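PDB 5GSZ: kinesin-like protein KIF19 from Mus musculus, which walks toward microtubule plus ends as an ATP-driven motor and sets the length of motile cilia by depolymerizing microtubules at ciliary tips. Local coordinates for residues Leu16-Ile21 / Ile323-Thr328; Lys86-Gly91 / Asn314-Met319; Ile158-Asn163 / Ala182-Val187. One frame throughout, in Å; residues are numbered along the deposited sequence.

Contact 1 of 3, residues Leu16-Ile21 / Ile323-Thr328; sequences LRVRPI and ISPAST. With ADP (adenosine-5'-diphosphate), chain B.
Val18 and Ile323 form a parallel bridge, held by two backbone hydrogen bonds from Ile323 to the residues either side of Val18. Ile323 N donates to Arg17 O at 3.1 Å, and Ile323 O accepts from Arg19 N at 3.2 Å.

The apolar contacts follow on one face. With CG1 lodged between its backbone N and carbonyl carbon (chi1 70°), Ile323 turns this branch toward Leu16 and Val18, and its CD1 meets Leu16 CD2 at 3.9 Å. Val18 CG1 touches Pro325 CB at 3.6 Å. Beyond the strand, Ile21 CB rests on Pro325 CG, and its CD1 reaches Ala326 CB; the rigid proline ring and small alanine suit this close passage.

Among polar groups, Ser324 CB lies 3.5 Å above one face of the Arg19 guanidinium. Arg19 NH2 makes a salt bridge with Glu25, and Ser324 OG a hydrogen bond to it, while Ser324 OG also takes the Ala326 N-H in an ST turn. Arg17, Arg19 and Pro20 belong to the RxRP motif of kinesin motor domains and line the ADP pocket, Pro20 CD lying 3.4 Å from adenine N1.

Strands 12-18 and 315-323 are sheet neighbours; helix 330-340 covers Leu16 and Ile323, and helix 23-27 flanks Ile21 and Ala326.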
ATOM      1  N   LEU A  16     -10.708   5.389   0.487  1.00 51.13           N
ATOM      2  CA  LEU A  16     -10.254   6.297   1.537  1.00 48.42           C
ATOM      3  C   LEU A  16     -10.749   5.815   2.888  1.00 50.30           C
ATOM      4  O   LEU A  16     -11.948   5.560   3.057  1.00 52.55           O
ATOM      5  CB  LEU A  16     -10.695   7.750   1.315  1.00 47.91           C
ATOM      6  CG  LEU A  16      -9.840   8.596   2.284  1.00 54.85           C
ATOM      7  CD1 LEU A  16      -9.115   9.750   1.584  1.00 51.91           C
ATOM      8  CD2 LEU A  16     -10.612   9.086   3.512  1.00 48.46           C
ATOM      9  N   ARG A  17      -9.821   5.704   3.846  1.00 45.61           N
ATOM     10  CA  ARG A  17     -10.120   5.291   5.212  1.00 46.29           C
ATOM     11  C   ARG A  17      -9.854   6.434   6.179  1.00 47.45           C
ATOM     12  O   ARG A  17      -8.739   6.964   6.229  1.00 45.94           O
ATOM     13  CB  ARG A  17      -9.290   4.082   5.623  1.00 46.59           C
ATOM     14  CG  ARG A  17      -9.733   3.461   6.933  1.00 44.62           C
ATOM     15  CD  ARG A  17      -9.041   2.150   7.113  1.00 38.22           C
ATOM     16  NE  ARG A  17      -9.573   1.398   8.220  1.00 37.28           N
ATOM     17  CZ  ARG A  17      -9.135   0.199   8.561  1.00 42.06           C
ATOM     18  NH1 ARG A  17      -8.148  -0.350   7.874  1.00 41.40           N
ATOM     19  NH2 ARG A  17      -9.668  -0.445   9.590  1.00 43.63           N
ATOM     20  N   VAL A  18     -10.871   6.782   6.966  1.00 48.83           N
ATOM     21  CA  VAL A  18     -10.743   7.728   8.068  1.00 45.70           C
ATOM     22  C   VAL A  18     -10.562   6.943   9.358  1.00 47.37           C
ATOM     23  O   VAL A  18     -11.433   6.148   9.741  1.00 50.13           O
ATOM     24  CB  VAL A  18     -11.973   8.639   8.158  1.00 49.16           C
ATOM     25  CG1 VAL A  18     -11.670   9.801   9.080  1.00 49.52           C
ATOM     26  CG2 VAL A  18     -12.413   9.103   6.757  1.00 45.33           C
ATOM     27  N   ARG A  19      -9.444   7.141  10.029  1.00 43.08           N
ATOM     28  CA  ARG A  19      -9.315   6.471  11.310  1.00 45.62           C
ATOM     29  C   ARG A  19     -10.080   7.266  12.357  1.00 46.81           C
ATOM     30  O   ARG A  19     -10.348   8.446  12.165  1.00 50.03           O
ATOM     31  CB  ARG A  19      -7.851   6.335  11.702  1.00 40.68           C
ATOM     32  CG  ARG A  19      -7.142   7.652  11.858  1.00 38.09           C
ATOM     33  CD  ARG A  19      -5.789   7.418  12.490  1.00 40.53           C
ATOM     34  NE  ARG A  19      -5.028   8.644  12.720  1.00 44.56           N
ATOM     35  CZ  ARG A  19      -5.355   9.576  13.620  1.00 47.93           C
ATOM     36  NH1 ARG A  19      -6.455   9.445  14.350  1.00 44.23           N
ATOM     37  NH2 ARG A  19      -4.591  10.652  13.785  1.00 45.34           N
ATOM     38  N   PRO A  20     -10.470   6.646  13.464  1.00 45.52           N
ATOM     39  CA  PRO A  20     -11.051   7.427  14.560  1.00 41.01           C
ATOM     40  C   PRO A  20     -10.087   8.501  15.037  1.00 38.46           C
ATOM     41  O   PRO A  20      -8.867   8.364  14.939  1.00 37.92           O
ATOM     42  CB  PRO A  20     -11.296   6.383  15.654  1.00 41.60           C
ATOM     43  CG  PRO A  20     -11.342   5.082  14.919  1.00 47.26           C
ATOM     44  CD  PRO A  20     -10.419   5.209  13.766  1.00 44.20           C
ATOM     45  N   ILE A  21     -10.658   9.576  15.592  1.00 39.99           N
ATOM     46  CA  ILE A  21      -9.841  10.621  16.201  1.00 39.38           C
ATOM     47  C   ILE A  21      -9.113  10.084  17.436  1.00 40.91           C
ATOM     48  O   ILE A  21      -9.589   9.176  18.132  1.00 49.31           O
ATOM     49  CB  ILE A  21     -10.697  11.857  16.533  1.00 38.72           C
ATOM     50  CG1 ILE A  21      -9.782  13.026  16.932  1.00 40.46           C
ATOM     51  CG2 ILE A  21     -11.721  11.531  17.617  1.00 36.89           C
ATOM     52  CD1 ILE A  21     -10.375  14.368  16.710  1.00 38.93           C
ATOM     53  N   ILE A 323      -6.527   9.064   6.239  1.00 41.00           N
ATOM     54  CA  ILE A 323      -6.477  10.393   6.851  1.00 44.51           C
ATOM     55  C   ILE A 323      -6.904  10.316   8.308  1.00 43.02           C
ATOM     56  O   ILE A 323      -7.589   9.385   8.743  1.00 44.41           O
ATOM     57  CB  ILE A 323      -7.361  11.466   6.154  1.00 42.96           C
ATOM     58  CG1 ILE A 323      -8.844  11.171   6.376  1.00 43.11           C
ATOM     59  CG2 ILE A 323      -7.009  11.624   4.664  1.00 47.24           C
ATOM     60  CD1 ILE A 323      -9.768  12.188   5.756  1.00 44.36           C
ATOM     61  N   SER A 324      -6.487  11.325   9.053  1.00 41.86           N
ATOM     62  CA  SER A 324      -7.058  11.655  10.344  1.00 41.18           C
ATOM     63  C   SER A 324      -8.335  12.477  10.153  1.00 42.53           C
ATOM     64  O   SER A 324      -8.447  13.256   9.200  1.00 46.02           O
ATOM     65  CB  SER A 324      -6.057  12.442  11.178  1.00 40.75           C
ATOM     66  OG  SER A 324      -6.637  12.883  12.388  1.00 42.33           O
ATOM     67  N   PRO A 325      -9.326  12.305  11.024  1.00 46.11           N
ATOM     68  CA  PRO A 325     -10.507  13.182  10.980  1.00 42.32           C
ATOM     69  C   PRO A 325     -10.313  14.470  11.756  1.00 42.34           C
ATOM     70  O   PRO A 325     -11.244  15.278  11.825  1.00 49.52           O
ATOM     71  CB  PRO A 325     -11.598  12.315  11.622  1.00 43.78           C
ATOM     72  CG  PRO A 325     -10.849  11.416  12.591  1.00 38.26           C
ATOM     73  CD  PRO A 325      -9.429  11.273  12.077  1.00 41.02           C
ATOM     74  N   ALA A 326      -9.115  14.666  12.306  1.00 37.99           N
ATOM     75  CA  ALA A 326      -8.835  15.762  13.216  1.00 39.86           C
ATOM     76  C   ALA A 326      -8.609  17.087  12.489  1.00 49.42           C
ATOM     77  O   ALA A 326      -7.903  17.153  11.470  1.00 44.97           O
ATOM     78  CB  ALA A 326      -7.604  15.431  14.050  1.00 40.54           C
ATOM     79  N   SER A 327      -9.183  18.153  13.062  1.00 49.41           N
ATOM     80  CA  SER A 327      -8.915  19.507  12.585  1.00 45.17           C
ATOM     81  C   SER A 327      -7.423  19.831  12.605  1.00 44.42           C
ATOM     82  O   SER A 327      -6.924  20.491  11.686  1.00 50.67           O
ATOM     83  CB  SER A 327      -9.691  20.530  13.418  1.00 53.06           C
ATOM     84  OG  SER A 327      -9.169  20.655  14.738  1.00 50.16           O
ATOM     85  N   THR A 328      -6.682  19.383  13.625  1.00 39.80           N
ATOM     86  CA  THR A 328      -5.252  19.698  13.605  1.00 45.39           C
ATOM     87  C   THR A 328      -4.507  19.043  12.437  1.00 45.55           C
ATOM     88  O   THR A 328      -3.309  19.288  12.288  1.00 40.98           O
ATOM     89  CB  THR A 328      -4.564  19.297  14.915  1.00 38.82           C
ATOM     90  OG1 THR A 328      -4.760  17.904  15.156  1.00 47.14           O
ATOM     91  CG2 THR A 328      -5.138  20.063  16.055  1.00 51.22           C
TER
HETATM   92  PB  ADP B 401       0.819   4.646   9.941  1.00 40.77           P
HETATM   93  O1B ADP B 401       1.117   3.182   9.710  1.00 39.98           O
HETATM   94  O2B ADP B 401       0.132   5.253   8.741  1.00 39.31           O
HETATM   95  O3B ADP B 401       1.958   5.427  10.540  1.00 40.17           O
HETATM   96  PA  ADP B 401      -0.406   3.437  12.153  1.00 38.65           P
HETATM   97  O1A ADP B 401      -1.537   2.558  11.719  1.00 36.55           O
HETATM   98  O2A ADP B 401       0.982   2.890  12.370  1.00 39.03           O
HETATM   99  O3A ADP B 401      -0.278   4.688  11.127  1.00 43.22           O
HETATM  100  O5' ADP B 401      -0.730   4.127  13.564  1.00 49.43           O
HETATM  101  C5' ADP B 401      -1.998   4.640  13.933  1.00 45.96           C
HETATM  102  C4' ADP B 401      -2.236   4.235  15.372  1.00 41.42           C
HETATM  103  O4' ADP B 401      -3.645   4.238  15.562  1.00 43.84           O
HETATM  104  C3' ADP B 401      -1.808   2.802  15.545  1.00 42.03           C
HETATM  105  O3' ADP B 401      -1.601   2.620  16.947  1.00 50.56           O
HETATM  106  C2' ADP B 401      -3.004   2.008  15.066  1.00 41.22           C
HETATM  107  O2' ADP B 401      -3.141   0.789  15.810  1.00 47.30           O
HETATM  108  C1' ADP B 401      -4.182   2.933  15.351  1.00 43.25           C
HETATM  109  N9  ADP B 401      -5.142   2.987  14.220  1.00 42.83           N
HETATM  110  C8  ADP B 401      -4.877   3.399  12.960  1.00 43.79           C
HETATM  111  N7  ADP B 401      -5.976   3.341  12.160  1.00 42.52           N
HETATM  112  C5  ADP B 401      -6.976   2.873  12.927  1.00 38.65           C
HETATM  113  C6  ADP B 401      -8.391   2.552  12.707  1.00 39.40           C
HETATM  114  N6  ADP B 401      -8.961   2.738  11.490  1.00 44.66           N
HETATM  115  N1  ADP B 401      -9.086   2.076  13.763  1.00 41.33           N
HETATM  116  C2  ADP B 401      -8.523   1.907  14.970  1.00 41.54           C
HETATM  117  N3  ADP B 401      -7.231   2.160  15.236  1.00 42.11           N
HETATM  118  C4  ADP B 401      -6.425   2.641  14.273  1.00 40.16           C

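Contact 2 of 3, residues Lys86-Gly91 / Asn314-Met319; sequences KSLIEG and NSRTVM
Against one face of the central sheet of the kinesin motor domain, the helical segment 86-91 lays Leu88 over Arg316 and Val318 of strand 315-323. Leu88 is buried, and its forked end spans two residues of the strand that lie on the same face. CD1 meets Val318 CG2 at 4.0 Å, while CD2 lies 3.9 Å from Arg316 CB. With CG beside the backbone N (chi1 -59°), the leucine fork is carried toward the strand although its CB sets off to one side. A branched leucine suits this place because the two methyls spread over both residues; beta-branched Val318 suits an extended strand.

This is helix-on-sheet packing of the P-loop NTPase kind, in which helices flank a mixed central sheet, whose strands are parallel around 315-323. Strand 97-103, beside 315-323 in the sheet, extends the apolar floor, with Ala98 and Val100 also touching Leu88.

Arg316 makes the polar link. Its aliphatic part runs past Leu88 in the opposite direction, and bends at chi2 and chi3 bring the guanidinium to the backbone of the helical segment. NH1 donates to Leu88 O at 3.0 Å, with an N-H...O angle of 138°; the oxygen lies 24° out of the guanidinium plane. Gly91 CA packs 3.6 Å from NH1, where the lack of a side chain lets the arginine come close. NH2 makes a weak hydrogen bond to Asn97 O.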
ATOM      1  N   LYS A  86     -10.200  -8.645  -1.375  1.00 50.61           N
ATOM      2  CA  LYS A  86     -10.682 -10.019  -1.493  1.00 49.97           C
ATOM      3  C   LYS A  86     -10.808 -10.437  -2.957  1.00 49.71           C
ATOM      4  O   LYS A  86     -10.357 -11.520  -3.353  1.00 49.83           O
ATOM      5  CB  LYS A  86     -12.026 -10.167  -0.775  1.00 52.09           C
ATOM      6  CG  LYS A  86     -12.561 -11.586  -0.739  1.00 53.79           C
ATOM      7  CD  LYS A  86     -14.031 -11.575  -0.409  1.00 59.80           C
ATOM      8  CE  LYS A  86     -14.676 -12.951  -0.496  1.00 63.51           C
ATOM      9  NZ  LYS A  86     -14.216 -13.871   0.578  1.00 65.27           N
ATOM     10  N   SER A  87     -11.404  -9.571  -3.782  1.00 47.16           N
ATOM     11  CA  SER A  87     -11.675  -9.885  -5.178  1.00 40.77           C
ATOM     12  C   SER A  87     -10.422  -9.946  -6.034  1.00 46.71           C
ATOM     13  O   SER A  87     -10.515 -10.357  -7.192  1.00 53.72           O
ATOM     14  CB  SER A  87     -12.627  -8.854  -5.769  1.00 49.06           C
ATOM     15  OG  SER A  87     -11.980  -7.605  -5.983  1.00 50.02           O
ATOM     16  N   LEU A  88      -9.264  -9.533  -5.520  1.00 47.98           N
ATOM     17  CA  LEU A  88      -8.024  -9.711  -6.268  1.00 46.24           C
ATOM     18  C   LEU A  88      -7.596 -11.163  -6.324  1.00 44.01           C
ATOM     19  O   LEU A  88      -6.845 -11.538  -7.232  1.00 46.09           O
ATOM     20  CB  LEU A  88      -6.881  -8.905  -5.645  1.00 44.23           C
ATOM     21  CG  LEU A  88      -7.090  -7.403  -5.536  1.00 48.87           C
ATOM     22  CD1 LEU A  88      -5.884  -6.759  -4.862  1.00 47.87           C
ATOM     23  CD2 LEU A  88      -7.357  -6.824  -6.914  1.00 45.36           C
ATOM     24  N   ILE A  89      -8.052 -11.977  -5.373  1.00 39.85           N
ATOM     25  CA  ILE A  89      -7.431 -13.274  -5.138  1.00 43.31           C
ATOM     26  C   ILE A  89      -7.622 -14.202  -6.333  1.00 46.39           C
ATOM     27  O   ILE A  89      -6.665 -14.847  -6.783  1.00 43.48           O
ATOM     28  CB  ILE A  89      -7.986 -13.870  -3.835  1.00 43.34           C
ATOM     29  CG1 ILE A  89      -7.542 -12.990  -2.673  1.00 46.14           C
ATOM     30  CG2 ILE A  89      -7.505 -15.306  -3.637  1.00 47.77           C
ATOM     31  CD1 ILE A  89      -8.221 -13.277  -1.406  1.00 46.84           C
ATOM     32  N   GLU A  90      -8.849 -14.270  -6.873  1.00 45.52           N
ATOM     33  CA  GLU A  90      -9.134 -15.163  -7.989  1.00 45.09           C
ATOM     34  C   GLU A  90      -8.174 -14.931  -9.142  1.00 47.29           C
ATOM     35  O   GLU A  90      -7.662 -15.890  -9.732  1.00 47.67           O
ATOM     36  CB  GLU A  90     -10.576 -14.983  -8.459  1.00 49.14           C
ATOM     37  N   GLY A  91      -7.895 -13.663  -9.455  1.00 44.11           N
ATOM     38  CA  GLY A  91      -6.968 -13.358 -10.533  1.00 42.94           C
ATOM     39  C   GLY A  91      -5.535 -13.750 -10.217  1.00 50.68           C
ATOM     40  O   GLY A  91      -4.787 -14.175 -11.107  1.00 48.22           O
ATOM     41  N   ASN A 314      -3.106  -5.905 -18.132  1.00 80.59           N
ATOM     42  CA  ASN A 314      -4.034  -6.817 -17.460  1.00 80.87           C
ATOM     43  C   ASN A 314      -3.573  -7.084 -16.022  1.00 75.20           C
ATOM     44  O   ASN A 314      -3.269  -8.207 -15.625  1.00 75.95           O
ATOM     45  CB  ASN A 314      -4.178  -8.109 -18.259  1.00 73.79           C
ATOM     46  N   SER A 315      -3.514  -6.011 -15.237  1.00 72.83           N
ATOM     47  CA  SER A 315      -3.125  -6.111 -13.837  1.00 69.61           C
ATOM     48  C   SER A 315      -3.825  -5.023 -13.035  1.00 63.85           C
ATOM     49  O   SER A 315      -4.055  -3.911 -13.521  1.00 64.32           O
ATOM     50  CB  SER A 315      -1.609  -6.006 -13.657  1.00 71.79           C
ATOM     51  OG  SER A 315      -1.160  -4.711 -13.993  1.00 78.71           O
ATOM     52  N   ARG A 316      -4.150  -5.354 -11.797  1.00 59.46           N
ATOM     53  CA  ARG A 316      -5.024  -4.534 -10.977  1.00 57.93           C
ATOM     54  C   ARG A 316      -4.221  -3.810  -9.903  1.00 58.68           C
ATOM     55  O   ARG A 316      -3.162  -4.281  -9.467  1.00 55.83           O
ATOM     56  CB  ARG A 316      -6.121  -5.396 -10.350  1.00 50.32           C
ATOM     57  CG  ARG A 316      -7.080  -5.979 -11.377  1.00 56.07           C
ATOM     58  CD  ARG A 316      -7.330  -7.423 -11.050  1.00 65.08           C
ATOM     59  NE  ARG A 316      -6.068  -8.172 -11.043  1.00 59.36           N
ATOM     60  CZ  ARG A 316      -5.880  -9.330 -10.407  1.00 59.00           C
ATOM     61  NH1 ARG A 316      -6.867  -9.896  -9.698  1.00 47.98           N
ATOM     62  NH2 ARG A 316      -4.688  -9.920 -10.469  1.00 59.17           N
ATOM     63  N   THR A 317      -4.719  -2.637  -9.507  1.00 53.76           N
ATOM     64  CA  THR A 317      -4.081  -1.827  -8.481  1.00 48.12           C
ATOM     65  C   THR A 317      -5.152  -1.271  -7.568  1.00 45.95           C
ATOM     66  O   THR A 317      -6.172  -0.774  -8.045  1.00 49.64           O
ATOM     67  CB  THR A 317      -3.258  -0.679  -9.076  1.00 45.19           C
ATOM     68  OG1 THR A 317      -2.254  -1.217  -9.939  1.00 48.89           O
ATOM     69  CG2 THR A 317      -2.578   0.133  -7.965  1.00 39.44           C
ATOM     70  N   VAL A 318      -4.897  -1.353  -6.263  1.00 45.54           N
ATOM     71  CA  VAL A 318      -5.789  -0.870  -5.220  1.00 42.95           C
ATOM     72  C   VAL A 318      -4.980   0.040  -4.314  1.00 42.36           C
ATOM     73  O   VAL A 318      -4.033  -0.416  -3.664  1.00 46.08           O
ATOM     74  CB  VAL A 318      -6.382  -2.029  -4.404  1.00 46.07           C
ATOM     75  CG1 VAL A 318      -7.257  -1.493  -3.265  1.00 48.15           C
ATOM     76  CG2 VAL A 318      -7.147  -2.961  -5.301  1.00 45.44           C
ATOM     77  N   MET A 319      -5.341   1.315  -4.260  1.00 41.04           N
ATOM     78  CA  MET A 319      -4.739   2.226  -3.296  1.00 42.21           C
ATOM     79  C   MET A 319      -5.724   2.500  -2.178  1.00 43.46           C
ATOM     80  O   MET A 319      -6.891   2.805  -2.436  1.00 45.34           O
ATOM     81  CB  MET A 319      -4.320   3.555  -3.914  1.00 43.45           C
ATOM     82  CG  MET A 319      -3.823   4.505  -2.837  1.00 48.25           C
ATOM     83  SD  MET A 319      -3.315   6.131  -3.404  1.00 59.16           S
ATOM     84  CE  MET A 319      -4.828   6.712  -4.127  1.00 49.20           C
TER

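Contact 3 of 3, residues Ile158-Asn163 / Ala182-Val187; sequences IRDLLN and AGITEV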
ATOM      1  N   ILE A 158      17.579  -2.045   0.368  1.00 53.62           N
ATOM      2  CA  ILE A 158      16.663  -3.155   0.555  1.00 47.68           C
ATOM      3  C   ILE A 158      17.192  -4.073   1.639  1.00 46.78           C
ATOM      4  O   ILE A 158      18.349  -4.492   1.598  1.00 53.00           O
ATOM      5  CB  ILE A 158      16.459  -3.923  -0.754  1.00 49.73           C
ATOM      6  CG1 ILE A 158      15.985  -2.946  -1.832  1.00 50.51           C
ATOM      7  CG2 ILE A 158      15.479  -5.076  -0.522  1.00 45.03           C
ATOM      8  CD1 ILE A 158      16.075  -3.486  -3.237  1.00 51.47           C
ATOM      9  N   ARG A 159      16.334  -4.407   2.592  1.00 49.11           N
ATOM     10  CA  ARG A 159      16.628  -5.395   3.617  1.00 47.05           C
ATOM     11  C   ARG A 159      15.548  -6.464   3.615  1.00 50.20           C
ATOM     12  O   ARG A 159      14.393  -6.196   3.267  1.00 49.97           O
ATOM     13  CB  ARG A 159      16.711  -4.739   5.005  1.00 53.99           C
ATOM     14  CG  ARG A 159      17.934  -3.818   5.176  1.00 61.74           C
ATOM     15  CD  ARG A 159      17.866  -2.951   6.442  1.00 54.32           C
ATOM     16  NE  ARG A 159      17.719  -3.726   7.671  1.00 46.87           N
ATOM     17  CZ  ARG A 159      16.643  -3.689   8.445  1.00 52.48           C
ATOM     18  NH1 ARG A 159      15.625  -2.910   8.107  1.00 52.32           N
ATOM     19  NH2 ARG A 159      16.582  -4.426   9.553  1.00 50.00           N
ATOM     20  N   ASP A 160      15.933  -7.680   4.007  1.00 55.48           N
ATOM     21  CA  ASP A 160      14.993  -8.785   4.206  1.00 50.47           C
ATOM     22  C   ASP A 160      14.432  -8.676   5.614  1.00 53.47           C
ATOM     23  O   ASP A 160      15.145  -8.904   6.589  1.00 59.13           O
ATOM     24  CB  ASP A 160      15.682 -10.131   3.999  1.00 52.32           C
ATOM     25  CG  ASP A 160      14.761 -11.332   4.280  1.00 60.23           C
ATOM     26  OD1 ASP A 160      13.590 -11.155   4.689  1.00 58.65           O
ATOM     27  OD2 ASP A 160      15.222 -12.481   4.089  1.00 59.47           O
ATOM     28  N   LEU A 161      13.152  -8.342   5.730  1.00 51.23           N
ATOM     29  CA  LEU A 161      12.605  -8.140   7.063  1.00 53.47           C
ATOM     30  C   LEU A 161      12.486  -9.428   7.862  1.00 54.70           C
ATOM     31  O   LEU A 161      12.229  -9.356   9.068  1.00 53.20           O
ATOM     32  CB  LEU A 161      11.239  -7.468   6.976  1.00 46.80           C
ATOM     33  CG  LEU A 161      11.273  -6.025   6.515  1.00 50.88           C
ATOM     34  CD1 LEU A 161       9.837  -5.568   6.238  1.00 49.56           C
ATOM     35  CD2 LEU A 161      11.978  -5.143   7.561  1.00 48.96           C
ATOM     36  N   LEU A 162      12.636 -10.594   7.226  1.00 53.68           N
ATOM     37  CA  LEU A 162      12.499 -11.871   7.915  1.00 55.31           C
ATOM     38  C   LEU A 162      13.841 -12.476   8.288  1.00 57.97           C
ATOM     39  O   LEU A 162      13.876 -13.501   8.972  1.00 58.09           O
ATOM     40  CB  LEU A 162      11.710 -12.869   7.060  1.00 52.25           C
ATOM     41  CG  LEU A 162      10.290 -12.449   6.699  1.00 52.74           C
ATOM     42  CD1 LEU A 162       9.580 -13.538   5.912  1.00 52.88           C
ATOM     43  CD2 LEU A 162       9.514 -12.104   7.938  1.00 43.88           C
ATOM     44  N   ASN A 163      14.934 -11.858   7.860  1.00 62.71           N
ATOM     45  CA  ASN A 163      16.303 -12.290   8.088  1.00 60.72           C
ATOM     46  C   ASN A 163      17.199 -11.059   7.923  1.00 60.95           C
ATOM     47  O   ASN A 163      17.925 -10.934   6.924  1.00 58.68           O
ATOM     48  CB  ASN A 163      16.645 -13.427   7.122  1.00 59.80           C
ATOM     49  CG  ASN A 163      18.066 -13.928   7.276  1.00 68.77           C
ATOM     50  OD1 ASN A 163      18.940 -13.627   6.454  1.00 77.18           O
ATOM     51  ND2 ASN A 163      18.305 -14.703   8.323  1.00 69.33           N
ATOM     52  N   ALA A 182      17.438 -10.591  -4.844  1.00 60.72           N
ATOM     53  CA  ALA A 182      18.416 -11.666  -4.801  1.00 55.72           C
ATOM     54  C   ALA A 182      18.757 -12.086  -3.376  1.00 61.43           C
ATOM     55  O   ALA A 182      19.423 -11.340  -2.647  1.00 65.77           O
ATOM     56  CB  ALA A 182      19.680 -11.232  -5.538  1.00 61.18           C
ATOM     57  N   GLY A 183      18.306 -13.276  -2.972  1.00 59.72           N
ATOM     58  CA  GLY A 183      18.683 -13.881  -1.705  1.00 56.08           C
ATOM     59  C   GLY A 183      17.627 -13.865  -0.616  1.00 61.02           C
ATOM     60  O   GLY A 183      17.911 -14.309   0.503  1.00 57.02           O
ATOM     61  N   ILE A 184      16.424 -13.392  -0.889  1.00 60.03           N
ATOM     62  CA  ILE A 184      15.473 -13.132   0.184  1.00 61.31           C
ATOM     63  C   ILE A 184      14.782 -14.426   0.611  1.00 59.97           C
ATOM     64  O   ILE A 184      14.495 -15.314  -0.197  1.00 57.49           O
ATOM     65  CB  ILE A 184      14.463 -12.046  -0.253  1.00 60.34           C
ATOM     66  CG1 ILE A 184      13.548 -11.641   0.903  1.00 54.03           C
ATOM     67  CG2 ILE A 184      13.647 -12.506  -1.460  1.00 58.90           C
ATOM     68  CD1 ILE A 184      12.722 -10.427   0.601  1.00 54.53           C
ATOM     69  N   THR A 185      14.516 -14.518   1.909  1.00 56.20           N
ATOM     70  CA  THR A 185      13.769 -15.617   2.499  1.00 56.29           C
ATOM     71  C   THR A 185      12.393 -15.801   1.853  1.00 60.06           C
ATOM     72  O   THR A 185      11.739 -14.842   1.438  1.00 60.44           O
ATOM     73  CB  THR A 185      13.614 -15.342   3.986  1.00 55.30           C
ATOM     74  OG1 THR A 185      14.916 -15.159   4.544  1.00 61.03           O
ATOM     75  CG2 THR A 185      12.894 -16.471   4.697  1.00 56.22           C
ATOM     76  N   GLU A 186      11.942 -17.057   1.793  1.00 63.68           N
ATOM     77  CA  GLU A 186      10.654 -17.400   1.200  1.00 62.42           C
ATOM     78  C   GLU A 186       9.925 -18.397   2.082  1.00 61.99           C
ATOM     79  O   GLU A 186      10.395 -19.522   2.259  1.00 67.84           O
ATOM     80  CB  GLU A 186      10.844 -17.973  -0.197  1.00 62.25           C
ATOM     81  CG  GLU A 186      11.376 -16.954  -1.161  1.00 60.74           C
ATOM     82  CD  GLU A 186      11.706 -17.564  -2.479  1.00 66.55           C
ATOM     83  OE1 GLU A 186      11.720 -18.810  -2.560  1.00 70.94           O
ATOM     84  OE2 GLU A 186      11.952 -16.804  -3.433  1.00 75.47           O
ATOM     85  N   VAL A 187       8.763 -17.989   2.599  1.00 62.02           N
ATOM     86  CA  VAL A 187       7.919 -18.768   3.499  1.00 62.55           C
ATOM     87  C   VAL A 187       6.812 -19.454   2.697  1.00 67.66           C
ATOM     88  O   VAL A 187       6.433 -18.996   1.611  1.00 64.05           O
ATOM     89  CB  VAL A 187       7.345 -17.829   4.585  1.00 64.10           C
ATOM     90  CG1 VAL A 187       6.352 -18.546   5.504  1.00 70.73           C
ATOM     91  CG2 VAL A 187       8.473 -17.232   5.394  1.00 64.18           C
TER
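The carboxylate of Asp160 is engaged on both faces and at one edge. On one face Ile184 CG1 sits 3.6 Å from Asp160 CG, and from that same side Thr185 N donates to OD2 at 3.1 Å, approaching 47° out of the plane. From the other face the backbone N of Leu162 reaches Asp160 OD1 at 2.8 Å. At the edge, Thr185 OG1 donates to the syn lone pair of Asp160 OD2 (2.7 Å).

Two donors of one threonine thus converge on a single oxygen. They can do so because OG1 stands beside its own backbone N (chi1 -56°), so hydroxyl and N-H front the same carboxylate. Three bonds in all hold the group and fix its rotation; such donors would probably favour the charged form of the aspartate. The short side chain suits the place, reaching back to its own turn and across to the loop at once. Asn163 CB lies beside the threonine hydroxyl, 3.6 Å from Thr185 OG1.

Beyond the carboxylate there is an apolar contact. Leu162 CD1 meets Val187 CG2 at 3.9 Å, the two side chains crossing at about a right angle.

Asp160 OD1 with Leu162 N forms an Asx turn, set within a type I beta turn from Asp160 to Asn163. Here it ends the outermost strand 157-160 of the motor-domain sheet and ties it to the loop that runs on to helix 192-203.

How the contacts relate
From the N terminus, strand 12-18 supplies residues 16-21, the first half of contact 1; residues 86-91 and then 158-163 follow as the first halves of contacts 2 and 3. The loops close in reverse order, at 182-187, 314-319 and 323-328, so the three are concentric and none cross. Contact 3 closes a short excursion beyond the outermost strand 157-160. Contacts 1 and 2 both involve strand 315-323, which lies between 12-18 and 97-103: contact 1 bonds its end to 12-18, beside the nucleotide, and contact 2 covers its first part with 86-91, their centres 26 Å apart. Contact 3 lies across the chain's centre from contact 1, about 34 Å between centres.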